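PDB 6MF4: cell cycle serine/threonine-protein kinase CDC5/MSD2 from Saccharomyces cerevisiae, which phosphorylates serine and threonine residues of its targets as a Polo-like kinase required for mitotic exit, and is represented here by its phosphoprotein-binding polo-box domain. Local coordinates for residues L131-A136 and K195-L200. Sequence-based numbering, arbitrary orientation.
Sequences LRLADA and KDDVFL
Leu131, near the end of strand 129-132, lays its branched tip over the backbone at Val198 and Phe199. With CG anti to the backbone N (chi1 -175°), the side chain extends from the strand, and CD2 comes within 3.2 Å of Val198 O. The same methyl packs against Phe199 CB at 4.3 Å, while CD1 lies farther off beside that carbonyl, 3.9 Å from Val198 O. Leucine suits this place because it carries a methyl deep into a buried spot. An alanine here would probably open a gap above Val198 O and leave Phe199 CB without its leucine neighbour. Phe199 turns its ring away, to meet Trp150 edge-to-face. Arg132 instead lays its long chain on helix 165-178, and Ala136 CA sits 3.9 Å above its guanidinium plane, near the rim. Leu133 then brings CD2 to 4.4 Å from Asp197 OD2, a loose van der Waals approach of a methyl to a carboxylate oxygen. That oxygen is hydrogen-bonded to Trp140 NE1 and His194 ND1, two partners that fix the carboxylate beside the leucine. The chain next reverses through a type I turn, closed by Ala136 N to Leu133 O at 3.0 Å. Asp135 ties this turn to strand 138-145, its OD1 accepting the backbone N-H groups of Glu137 and Glu138, while OD2 bonds to Tyr193 OH. Glu138, His154 and His194 hold zinc nearby, and Asp197 is a zinc ligand in another structure of this protein. Beside that site, the segment entering strand 200-205 of the second polo box packs on strand 129-132 of the first, joining the two halves of the polo-box domain.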
loop_
_atom_site.group_PDB
_atom_site.type_symbol
_atom_site.label_atom_id
_atom_site.label_comp_id
_atom_site.label_asym_id
_atom_site.label_seq_id
_atom_site.Cartn_x
_atom_site.Cartn_y
_atom_site.Cartn_z
ATOM N N LEU A 131 -6.092 9.966 8.564
ATOM C CA LEU A 131 -4.661 9.729 8.562
ATOM C C LEU A 131 -4.012 10.704 9.539
ATOM O O LEU A 131 -3.910 11.895 9.268
ATOM C CB LEU A 131 -4.080 9.889 7.154
ATOM C CG LEU A 131 -2.595 9.545 7.011
ATOM C CD1 LEU A 131 -2.362 8.051 7.200
ATOM C CD2 LEU A 131 -2.061 10.011 5.665
ATOM N N ARG A 132 -3.600 10.175 10.685
ATOM C CA ARG A 132 -2.959 10.947 11.743
ATOM C C ARG A 132 -1.453 11.026 11.501
ATOM O O ARG A 132 -0.765 10.007 11.530
ATOM C CB ARG A 132 -3.262 10.292 13.094
ATOM C CG ARG A 132 -2.635 10.920 14.329
ATOM C CD ARG A 132 -2.572 9.860 15.419
ATOM N NE ARG A 132 -2.209 10.371 16.740
ATOM C CZ ARG A 132 -0.970 10.409 17.226
ATOM N NH1 ARG A 132 0.065 9.995 16.497
ATOM N NH2 ARG A 132 -0.763 10.883 18.445
ATOM N N LEU A 133 -0.935 12.229 11.269
ATOM C CA LEU A 133 0.493 12.378 11.014
ATOM C C LEU A 133 1.295 12.077 12.270
ATOM O O LEU A 133 0.807 12.212 13.391
ATOM C CB LEU A 133 0.826 13.779 10.497
ATOM C CG LEU A 133 0.661 13.956 8.986
ATOM C CD1 LEU A 133 -0.800 14.064 8.622
ATOM C CD2 LEU A 133 1.427 15.167 8.484
ATOM N N ALA A 134 2.536 11.657 12.062
ATOM C CA ALA A 134 3.409 11.252 13.149
ATOM C C ALA A 134 3.691 12.400 14.115
ATOM O O ALA A 134 4.099 12.171 15.252
ATOM C CB ALA A 134 4.709 10.709 12.586
ATOM N N ASP A 135 3.476 13.633 13.668
ATOM C CA ASP A 135 3.763 14.790 14.511
ATOM C C ASP A 135 2.737 14.946 15.635
ATOM O O ASP A 135 2.920 15.754 16.545
ATOM C CB ASP A 135 3.834 16.070 13.669
ATOM C CG ASP A 135 2.572 16.329 12.858
ATOM O OD1 ASP A 135 1.473 15.899 13.263
ATOM O OD2 ASP A 135 2.680 17.008 11.816
ATOM N N ALA A 136 1.666 14.159 15.572
ATOM C CA ALA A 136 0.607 14.198 16.577
ATOM C C ALA A 136 -0.036 15.579 16.691
ATOM O O ALA A 136 -0.517 15.951 17.761
ATOM C CB ALA A 136 1.149 13.762 17.941
ATOM N N LYS A 195 3.908 16.405 0.518
ATOM C CA LYS A 195 3.963 15.991 -0.880
ATOM C C LYS A 195 4.171 14.485 -1.032
ATOM O O LYS A 195 3.824 13.916 -2.066
ATOM C CB LYS A 195 5.055 16.762 -1.623
ATOM C CG LYS A 195 6.468 16.288 -1.377
ATOM C CD LYS A 195 7.438 17.243 -2.043
ATOM C CE LYS A 195 8.870 16.765 -1.955
ATOM N NZ LYS A 195 9.811 17.831 -2.403
ATOM N N ASP A 196 4.701 13.839 0.005
ATOM C CA ASP A 196 4.919 12.393 -0.013
ATOM C C ASP A 196 3.890 11.650 0.840
ATOM O O ASP A 196 4.072 10.474 1.151
ATOM C CB ASP A 196 6.332 12.056 0.476
ATOM C CG ASP A 196 7.407 12.434 -0.532
ATOM O OD1 ASP A 196 7.180 12.252 -1.748
ATOM O OD2 ASP A 196 8.482 12.906 -0.108
ATOM N N ASP A 197 2.808 12.327 1.208
ATOM C CA ASP A 197 1.792 11.712 2.056
ATOM C C ASP A 197 1.084 10.588 1.307
ATOM O O ASP A 197 0.833 10.687 0.110
ATOM C CB ASP A 197 0.775 12.751 2.539
ATOM C CG ASP A 197 1.319 13.634 3.657
ATOM O OD1 ASP A 197 2.539 13.577 3.929
ATOM O OD2 ASP A 197 0.525 14.390 4.258
ATOM N N VAL A 198 0.758 9.533 2.044
ATOM C CA VAL A 198 0.166 8.322 1.490
ATOM C C VAL A 198 -0.855 7.761 2.469
ATOM O O VAL A 198 -0.672 7.878 3.681
ATOM C CB VAL A 198 1.253 7.258 1.210
ATOM C CG1 VAL A 198 0.640 5.921 0.829
ATOM C CG2 VAL A 198 2.202 7.732 0.120
ATOM N N PHE A 199 -1.926 7.164 1.947
ATOM C CA PHE A 199 -2.863 6.421 2.783
ATOM C C PHE A 199 -3.222 5.097 2.118
ATOM O O PHE A 199 -2.924 4.872 0.939
ATOM C CB PHE A 199 -4.128 7.244 3.072
ATOM C CG PHE A 199 -5.067 7.371 1.903
ATOM C CD1 PHE A 199 -4.779 8.225 0.854
ATOM C CD2 PHE A 199 -6.255 6.656 1.872
ATOM C CE1 PHE A 199 -5.651 8.351 -0.217
ATOM C CE2 PHE A 199 -7.128 6.779 0.807
ATOM C CZ PHE A 199 -6.823 7.624 -0.240
ATOM N N LEU A 200 -3.855 4.225 2.891
ATOM C CA LEU A 200 -4.251 2.907 2.416
ATOM C C LEU A 200 -5.612 2.972 1.735
ATOM O O LEU A 200 -6.605 3.317 2.365
ATOM C CB LEU A 200 -4.294 1.922 3.581
ATOM C CG LEU A 200 -4.730 0.492 3.270
ATOM C CD1 LEU A 200 -3.703 -0.171 2.377
ATOM C CD2 LEU A 200 -4.918 -0.288 4.564
#